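Local coordinates for protein arylsulfatase (Pseudoalteromonas sp. MB47, PDB 7AJ0) that probably hydrolyses sulfate esters of the polysaccharide fucoidan, acting as an exo-type sulfatase with a bound calcium ion in a hexameric assembly, at residues G72-I76 against G77-P81; D299-T302 against G303-A307; L459-G462 against T463-V467. All blocks are in the same frame, centred on the assembly; numbering follows the deposited sequence.

Contact 1 (G72-I76 against G77-P81); sequences GGAAI and GAPTP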
ATOM      1  N   GLY A  72      25.397  12.081  12.659  1.00 22.49           N
ATOM      2  CA  GLY A  72      24.979  11.069  13.607  1.00 22.59           C
ATOM      3  C   GLY A  72      25.678  11.204  14.945  1.00 22.86           C
ATOM      4  O   GLY A  72      25.416  12.148  15.697  1.00 23.20           O
ATOM      5  N   GLY A  73      26.572  10.267  15.248  1.00 22.76           N
ATOM      6  CA  GLY A  73      27.329  10.299  16.483  1.00 23.03           C
ATOM      7  C   GLY A  73      26.472  10.471  17.717  1.00 23.45           C
ATOM      8  O   GLY A  73      25.661   9.602  18.046  1.00 23.51           O
ATOM      9  N   ALA A  74      26.643  11.601  18.409  1.00 23.79           N
ATOM     10  CA  ALA A  74      25.870  11.853  19.620  1.00 24.26           C
ATOM     11  C   ALA A  74      24.375  11.884  19.338  1.00 24.32           C
ATOM     12  O   ALA A  74      23.570  11.611  20.235  1.00 24.67           O
ATOM     13  CB  ALA A  74      26.312  13.170  20.258  1.00 27.93           C
ATOM     14  N   ALA A  75      23.981  12.211  18.105  1.00 24.03           N
ATOM     15  CA  ALA A  75      22.565  12.244  17.763  1.00 24.12           C
ATOM     16  C   ALA A  75      21.927  10.861  17.790  1.00 24.02           C
ATOM     17  O   ALA A  75      20.705  10.763  17.936  1.00 24.26           O
ATOM     18  CB  ALA A  75      22.377  12.877  16.384  1.00 23.85           C
ATOM     19  N   ILE A  76      22.718   9.797  17.650  1.00 23.75           N
ATOM     20  CA  ILE A  76      22.215   8.431  17.686  1.00 23.71           C
ATOM     21  C   ILE A  76      22.845   7.635  18.830  1.00 23.91           C
ATOM     22  O   ILE A  76      22.894   6.410  18.786  1.00 23.83           O
ATOM     23  CB  ILE A  76      22.430   7.717  16.336  1.00 23.26           C
ATOM     24  CG1 ILE A  76      23.901   7.771  15.920  1.00 22.96           C
ATOM     25  CG2 ILE A  76      21.554   8.336  15.258  1.00 23.15           C
ATOM     26  CD1 ILE A  76      24.223   6.923  14.704  1.00 22.60           C
ATOM     27  N   GLY A  77      23.345   8.325  19.847  1.00 24.21           N
ATOM     28  CA  GLY A  77      23.863   7.654  21.025  1.00 24.49           C
ATOM     29  C   GLY A  77      25.171   6.919  20.835  1.00 24.24           C
ATOM     30  O   GLY A  77      25.368   5.855  21.437  1.00 30.88           O
ATOM     31  N   ALA A  78      26.078   7.461  20.021  1.00 23.92           N
ATOM     32  CA  ALA A  78      27.397   6.859  19.863  1.00 23.75           C
ATOM     33  C   ALA A  78      28.405   7.870  19.330  1.00 23.59           C
ATOM     34  O   ALA A  78      28.736   7.850  18.138  1.00 23.22           O
ATOM     35  CB  ALA A  78      27.327   5.646  18.926  1.00 25.11           C
ATOM     36  N   PRO A  79      28.924   8.757  20.181  1.00 23.91           N
ATOM     37  CA  PRO A  79      29.917   9.732  19.713  1.00 23.83           C
ATOM     38  C   PRO A  79      31.108   9.056  19.049  1.00 23.56           C
ATOM     39  O   PRO A  79      31.511   7.952  19.418  1.00 23.60           O
ATOM     40  CB  PRO A  79      30.340  10.461  20.997  1.00 24.33           C
ATOM     41  CG  PRO A  79      29.208  10.265  21.944  1.00 24.65           C
ATOM     42  CD  PRO A  79      28.602   8.928  21.612  1.00 24.41           C
ATOM     43  N   THR A  80      31.672   9.743  18.056  1.00 23.34           N
ATOM     44  CA  THR A  80      32.866   9.287  17.342  1.00 23.15           C
ATOM     45  C   THR A  80      33.864  10.439  17.280  1.00 23.30           C
ATOM     46  O   THR A  80      34.068  11.050  16.225  1.00 23.11           O
ATOM     47  CB  THR A  80      32.516   8.785  15.939  1.00 33.63           C
ATOM     48  OG1 THR A  80      32.022   9.867  15.140  1.00 22.61           O
ATOM     49  CG2 THR A  80      31.458   7.686  16.008  1.00 40.38           C
ATOM     50  N   PRO A  81      34.513  10.758  18.405  1.00 23.70           N
ATOM     51  CA  PRO A  81      35.391  11.943  18.416  1.00 23.93           C
ATOM     52  C   PRO A  81      36.624  11.814  17.536  1.00 23.79           C
ATOM     53  O   PRO A  81      37.008  12.796  16.888  1.00 24.70           O
ATOM     54  CB  PRO A  81      35.765  12.089  19.901  1.00 24.44           C
ATOM     55  CG  PRO A  81      35.551  10.732  20.487  1.00 24.42           C
ATOM     56  CD  PRO A  81      34.381  10.150  19.741  1.00 24.02           C
TER
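The carbonyl of G73 is the flat group at the centre of this turn, with an N-H donor over each face. A78 N comes from one side and I76 N from the opposite one. The pattern is a Schellman motif that closes a short 3-10 turn in the loop between strand 53-59 and helix 81-88. Its 6-to-1 bond runs from A78 N to G73 O at 2.9 Å and is fairly straight, 162° at the hydrogen. The donor stands well above the carbonyl plane, not on a lone pair. The inner bond, from G77 N to A74 O, is weak at 3.3 Å. G77 takes the positive phi (71°) that the motif needs, and G73 also has a positive phi; glycine suits both places.

Side chains add little across the turn. A74 CB meets the ring of P79 at CG, 4.4 Å away. I76 turns CG1 in between its own N and carbonyl carbon (chi1 55°), which leaves I76 CG1 4.0 Å from G77 N. Its side chain also packs on Y338 and D66. Two carbonyls of the turn are taken by arginines: I76 O accepts from R292, and A75 O accepts from R354 of a neighbouring subunit. The turn thus meets the subunit interface while the chain runs on to helix 81-88. A CA-H...O contact adds to the two bonds, with G73 CA 3.3 Å from A78 O.

Contact 2 (D299-T302 against G303-A307); sequences DDIT and GELVA
I301 and L305 meet one turn apart on the inner side of helix 290-311, with I301 CG2 4.3 Å from L305 CD1. Four alpha-helical i to i+4 bonds tie the two segments. They run from G303 N to D299 O, from E304 N to D300 O (2.9 Å), from L305 N to I301 O and from V306 N to T302 O (3.1 Å). L305 N lies nearly on the line of the I301 carbonyl.

The tight part faces the core of the sulfatase fold. T302 and L305 press on L57 of strand 53-59, while T302 and V306 reach L86 of helix 81-88. T302 keeps OG1 beside its own backbone N (chi1 -64°), from where it bonds back to V298 O. V306 CG2 lies 3.4 Å from T302 O.

The other side is looser and more polar. D300 and E304 are partly exposed. The E304 chain runs extended past the helix backbone, with its CG 3.3 Å from D300 O, and crosses I301 at a slant. Its OE1 forms a salt bridge with R245 of helix 240-258. D300 OD2 has a weak hydrogen bond with Y281 OH. The carboxylates of D300 and E304 do not touch; OD2 of D300 and OE2 of E304 are 5.5 Å apart. Two acids this close would probably repel mildly, and R245 is likely to offset that and favour a charged E304.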
ATOM      1  N   ASP A 299      35.887   3.706  16.794  1.00 23.09           N
ATOM      2  CA  ASP A 299      36.440   5.052  16.881  1.00 23.96           C
ATOM      3  C   ASP A 299      37.697   5.080  17.742  1.00 23.52           C
ATOM      4  O   ASP A 299      38.641   5.823  17.448  1.00 23.58           O
ATOM      5  CB  ASP A 299      35.391   6.016  17.437  1.00 23.18           C
ATOM      6  CG  ASP A 299      35.915   7.434  17.569  1.00 33.54           C
ATOM      7  OD1 ASP A 299      36.077   8.102  16.527  1.00 23.83           O
ATOM      8  OD2 ASP A 299      36.170   7.874  18.713  1.00 31.16           O
ATOM      9  N   ASP A 300      37.727   4.284  18.815  1.00 23.82           N
ATOM     10  CA  ASP A 300      38.917   4.234  19.657  1.00 24.23           C
ATOM     11  C   ASP A 300      40.087   3.600  18.916  1.00 24.23           C
ATOM     12  O   ASP A 300      41.222   4.083  19.005  1.00 24.46           O
ATOM     13  CB  ASP A 300      38.625   3.464  20.944  1.00 24.59           C
ATOM     14  CG  ASP A 300      37.874   4.297  21.967  1.00 28.42           C
ATOM     15  OD1 ASP A 300      37.631   5.494  21.706  1.00 32.79           O
ATOM     16  OD2 ASP A 300      37.529   3.753  23.036  1.00 51.96           O
ATOM     17  N   ILE A 301      39.834   2.514  18.183  1.00 24.04           N
ATOM     18  CA  ILE A 301      40.900   1.875  17.418  1.00 24.09           C
ATOM     19  C   ILE A 301      41.433   2.832  16.360  1.00 23.88           C
ATOM     20  O   ILE A 301      42.647   2.921  16.139  1.00 24.09           O
ATOM     21  CB  ILE A 301      40.395   0.557  16.803  1.00 23.97           C
ATOM     22  CG1 ILE A 301      40.166  -0.475  17.911  1.00 24.31           C
ATOM     23  CG2 ILE A 301      41.380   0.031  15.773  1.00 24.00           C
ATOM     24  CD1 ILE A 301      39.334  -1.673  17.488  1.00 24.23           C
ATOM     25  N   THR A 302      40.537   3.572  15.701  1.00 23.52           N
ATOM     26  CA  THR A 302      40.965   4.590  14.749  1.00 23.37           C
ATOM     27  C   THR A 302      41.935   5.573  15.395  1.00 23.70           C
ATOM     28  O   THR A 302      42.988   5.889  14.830  1.00 23.82           O
ATOM     29  CB  THR A 302      39.745   5.331  14.195  1.00 28.13           C
ATOM     30  OG1 THR A 302      38.929   4.423  13.443  1.00 22.75           O
ATOM     31  CG2 THR A 302      40.175   6.495  13.307  1.00 29.19           C
ATOM     32  N   GLY A 303      41.595   6.067  16.586  1.00 23.90           N
ATOM     33  CA  GLY A 303      42.481   6.986  17.272  1.00 24.28           C
ATOM     34  C   GLY A 303      43.797   6.358  17.680  1.00 25.06           C
ATOM     35  O   GLY A 303      44.836   7.027  17.667  1.00 24.95           O
ATOM     36  N   GLU A 304      43.779   5.073  18.043  1.00 24.75           N
ATOM     37  CA  GLU A 304      45.013   4.396  18.422  1.00 25.17           C
ATOM     38  C   GLU A 304      45.961   4.268  17.234  1.00 25.14           C
ATOM     39  O   GLU A 304      47.176   4.439  17.382  1.00 25.53           O
ATOM     40  CB  GLU A 304      44.695   3.018  19.007  1.00 25.29           C
ATOM     41  CG  GLU A 304      44.006   3.054  20.370  1.00 33.82           C
ATOM     42  CD  GLU A 304      43.303   1.747  20.712  1.00 45.12           C
ATOM     43  OE1 GLU A 304      43.550   0.737  20.020  1.00 36.48           O
ATOM     44  OE2 GLU A 304      42.494   1.730  21.669  1.00 40.55           O
ATOM     45  N   LEU A 305      45.425   3.975  16.048  1.00 24.73           N
ATOM     46  CA  LEU A 305      46.272   3.863  14.865  1.00 24.73           C
ATOM     47  C   LEU A 305      46.827   5.222  14.454  1.00 27.60           C
ATOM     48  O   LEU A 305      47.983   5.324  14.028  1.00 25.07           O
ATOM     49  CB  LEU A 305      45.485   3.230  13.718  1.00 24.32           C
ATOM     50  CG  LEU A 305      45.097   1.764  13.914  1.00 24.35           C
ATOM     51  CD1 LEU A 305      44.243   1.263  12.755  1.00 26.50           C
ATOM     52  CD2 LEU A 305      46.341   0.901  14.073  1.00 24.82           C
ATOM     53  N   VAL A 306      46.018   6.278  14.572  1.00 25.67           N
ATOM     54  CA  VAL A 306      46.510   7.622  14.287  1.00 24.69           C
ATOM     55  C   VAL A 306      47.592   8.012  15.285  1.00 25.24           C
ATOM     56  O   VAL A 306      48.600   8.631  14.923  1.00 25.53           O
ATOM     57  CB  VAL A 306      45.345   8.629  14.297  1.00 27.66           C
ATOM     58  CG1 VAL A 306      45.872  10.056  14.358  1.00 25.47           C
ATOM     59  CG2 VAL A 306      44.457   8.434  13.075  1.00 23.93           C
ATOM     60  N   ALA A 307      47.400   7.661  16.559  1.00 25.45           N
ATOM     61  CA  ALA A 307      48.392   8.011  17.568  1.00 27.77           C
ATOM     62  C   ALA A 307      49.681   7.223  17.375  1.00 26.38           C
ATOM     63  O   ALA A 307      50.767   7.729  17.680  1.00 26.87           O
ATOM     64  CB  ALA A 307      47.828   7.772  18.967  1.00 26.20           C
TER

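Contact 3 (L459-G462 against T463-V467); sequences LDIG and TAPWV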
ATOM      1  N   LEU A 459      12.796  -4.290 -10.102  1.00 25.68           N
ATOM      2  CA  LEU A 459      11.740  -4.058 -11.073  1.00 26.12           C
ATOM      3  C   LEU A 459      12.237  -3.182 -12.209  1.00 26.01           C
ATOM      4  O   LEU A 459      13.045  -2.272 -12.001  1.00 25.53           O
ATOM      5  CB  LEU A 459      10.531  -3.401 -10.398  1.00 26.18           C
ATOM      6  CG  LEU A 459      10.025  -4.142  -9.159  1.00 26.30           C
ATOM      7  CD1 LEU A 459       8.851  -3.419  -8.525  1.00 26.40           C
ATOM      8  CD2 LEU A 459       9.644  -5.570  -9.519  1.00 26.88           C
ATOM      9  N   ASP A 460      11.753  -3.471 -13.413  1.00 26.52           N
ATOM     10  CA  ASP A 460      12.032  -2.625 -14.563  1.00 26.54           C
ATOM     11  C   ASP A 460      11.206  -1.348 -14.479  1.00 26.47           C
ATOM     12  O   ASP A 460      10.056  -1.362 -14.030  1.00 29.66           O
ATOM     13  CB  ASP A 460      11.717  -3.365 -15.860  1.00 27.18           C
ATOM     14  CG  ASP A 460      12.671  -4.511 -16.123  1.00 37.44           C
ATOM     15  OD1 ASP A 460      13.850  -4.406 -15.719  1.00 48.12           O
ATOM     16  OD2 ASP A 460      12.243  -5.513 -16.735  1.00 48.18           O
ATOM     17  N   ILE A 461      11.797  -0.240 -14.921  1.00 26.20           N
ATOM     18  CA  ILE A 461      11.112   1.046 -14.902  1.00 26.18           C
ATOM     19  C   ILE A 461      10.115   1.098 -16.052  1.00 26.80           C
ATOM     20  O   ILE A 461      10.110   0.226 -16.928  1.00 27.20           O
ATOM     21  CB  ILE A 461      12.108   2.219 -14.971  1.00 25.74           C
ATOM     22  CG1 ILE A 461      13.071   2.075 -16.149  1.00 28.46           C
ATOM     23  CG2 ILE A 461      12.889   2.313 -13.660  1.00 25.17           C
ATOM     24  CD1 ILE A 461      12.661   2.850 -17.376  1.00 26.20           C
ATOM     25  N   GLY A 462       9.251   2.111 -16.042  1.00 26.94           N
ATOM     26  CA  GLY A 462       8.257   2.270 -17.082  1.00 27.55           C
ATOM     27  C   GLY A 462       8.769   3.031 -18.287  1.00 33.32           C
ATOM     28  O   GLY A 462       9.829   2.706 -18.833  1.00 27.52           O
ATOM     29  N   THR A 463       8.026   4.059 -18.706  1.00 28.07           N
ATOM     30  CA  THR A 463       8.376   4.772 -19.930  1.00 28.15           C
ATOM     31  C   THR A 463       9.643   5.602 -19.769  1.00 27.61           C
ATOM     32  O   THR A 463      10.368   5.808 -20.747  1.00 27.71           O
ATOM     33  CB  THR A 463       7.210   5.663 -20.363  1.00 28.65           C
ATOM     34  OG1 THR A 463       6.193   4.853 -20.966  1.00 29.30           O
ATOM     35  CG2 THR A 463       7.669   6.728 -21.351  1.00 28.77           C
ATOM     36  N   ALA A 464       9.931   6.080 -18.560  1.00 27.09           N
ATOM     37  CA  ALA A 464      11.088   6.933 -18.344  1.00 26.63           C
ATOM     38  C   ALA A 464      11.907   6.441 -17.160  1.00 26.05           C
ATOM     39  O   ALA A 464      11.340   6.007 -16.150  1.00 25.94           O
ATOM     40  CB  ALA A 464      10.656   8.388 -18.091  1.00 26.65           C
ATOM     41  N   PRO A 465      13.237   6.488 -17.253  1.00 25.71           N
ATOM     42  CA  PRO A 465      14.056   6.221 -16.066  1.00 25.17           C
ATOM     43  C   PRO A 465      13.700   7.181 -14.943  1.00 24.92           C
ATOM     44  O   PRO A 465      13.365   8.345 -15.175  1.00 25.06           O
ATOM     45  CB  PRO A 465      15.490   6.443 -16.560  1.00 24.97           C
ATOM     46  CG  PRO A 465      15.422   6.239 -18.029  1.00 25.44           C
ATOM     47  CD  PRO A 465      14.065   6.732 -18.451  1.00 25.87           C
ATOM     48  N   TRP A 466      13.764   6.680 -13.714  1.00 24.61           N
ATOM     49  CA  TRP A 466      13.520   7.530 -12.559  1.00 24.39           C
ATOM     50  C   TRP A 466      14.691   8.487 -12.376  1.00 24.06           C
ATOM     51  O   TRP A 466      15.852   8.111 -12.556  1.00 23.83           O
ATOM     52  CB  TRP A 466      13.329   6.693 -11.297  1.00 24.19           C
ATOM     53  CG  TRP A 466      12.101   5.838 -11.306  1.00 24.56           C
ATOM     54  CD1 TRP A 466      11.388   5.434 -12.396  1.00 25.02           C
ATOM     55  CD2 TRP A 466      11.437   5.286 -10.165  1.00 24.57           C
ATOM     56  NE1 TRP A 466      10.325   4.659 -12.004  1.00 25.31           N
ATOM     57  CE2 TRP A 466      10.331   4.553 -10.639  1.00 25.05           C
ATOM     58  CE3 TRP A 466      11.670   5.339  -8.789  1.00 24.27           C
ATOM     59  CZ2 TRP A 466       9.462   3.878  -9.786  1.00 25.23           C
ATOM     60  CZ3 TRP A 466      10.806   4.669  -7.942  1.00 25.49           C
ATOM     61  CH2 TRP A 466       9.714   3.948  -8.445  1.00 26.42           C
ATOM     62  N   VAL A 467      14.382   9.732 -12.021  1.00 24.09           N
ATOM     63  CA  VAL A 467      15.395  10.763 -11.840  1.00 23.86           C
ATOM     64  C   VAL A 467      15.127  11.492 -10.534  1.00 23.73           C
ATOM     65  O   VAL A 467      13.996  11.923 -10.276  1.00 24.00           O
ATOM     66  CB  VAL A 467      15.423  11.759 -13.014  1.00 24.17           C
ATOM     67  CG1 VAL A 467      16.450  12.848 -12.748  1.00 23.99           C
ATOM     68  CG2 VAL A 467      15.730  11.038 -14.318  1.00 24.36           C
TER
HETATM   69  O   HOH W   1       8.924   5.248 -14.957  1.00 22.07           O
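I461 and G462 carry the chain out of strand 456-460 into an open loop that bends back through A464 and P465, whose CA lies 6.1 Å from that of I461. The loop joins two antiparallel sheets, since strand 456-460 pairs with 442-446 and strand 466-469 with 437-440. It is therefore a connection between sheets, not a tight hairpin turn.

I461 reaches into the bend with two branches. CG2 approaches the W466 ring obliquely, 3.7 Å from CD1 and 3.8 Å from NE1. The other branch sets CG1 between the backbone N and carbonyl carbon (chi1 53°). This torsion and a chi2 of 97° together bring CD1 to the A464-P465 peptide, where it lies 3.6 Å from A464 O and 4.3 Å from P465 CD. An alanine here would lose both branches, is likely to open a gap between the A464-P465 peptide and the indole, and would probably let W466 shift.

Two polar side-chain atoms reach another chain. T463 OG1 bonds to G346 O, and W466 NE1 to S456 O, both of a neighbouring subunit. The W466 ring also meets F457 of that subunit, so the loop is part of the hexamer interface.

A water sits inside the bend and links its two arms. It accepts weakly from G462 N. The one indole N-H of W466, whose partner is S456 O, is shared at most weakly with this water. A464 O lies at the edge of the indole, in its plane, with the water oxygen 2.8 Å away.

Contacts 1 and 2 are neighbours in the sulfatase domain, with centres about 16 Å apart. They touch where T80 and P81, at the start of helix 81-88, pack on D299. Contact 3 is remote, its centre about 37 Å from that of contact 1 and 45 Å from that of contact 2, and lies across the chain's centre from contact 2. Contact 1 is the most buried and rests on backbone bonds and glycines. Contact 2 is partly buried, a regular helix with its apolar side against strand 53-59 and helix 81-88. Contact 3, also partly buried, relies on side chains and a water at a subunit interface. Contacts 1 and 3 meet different subunits; contact 2 meets none.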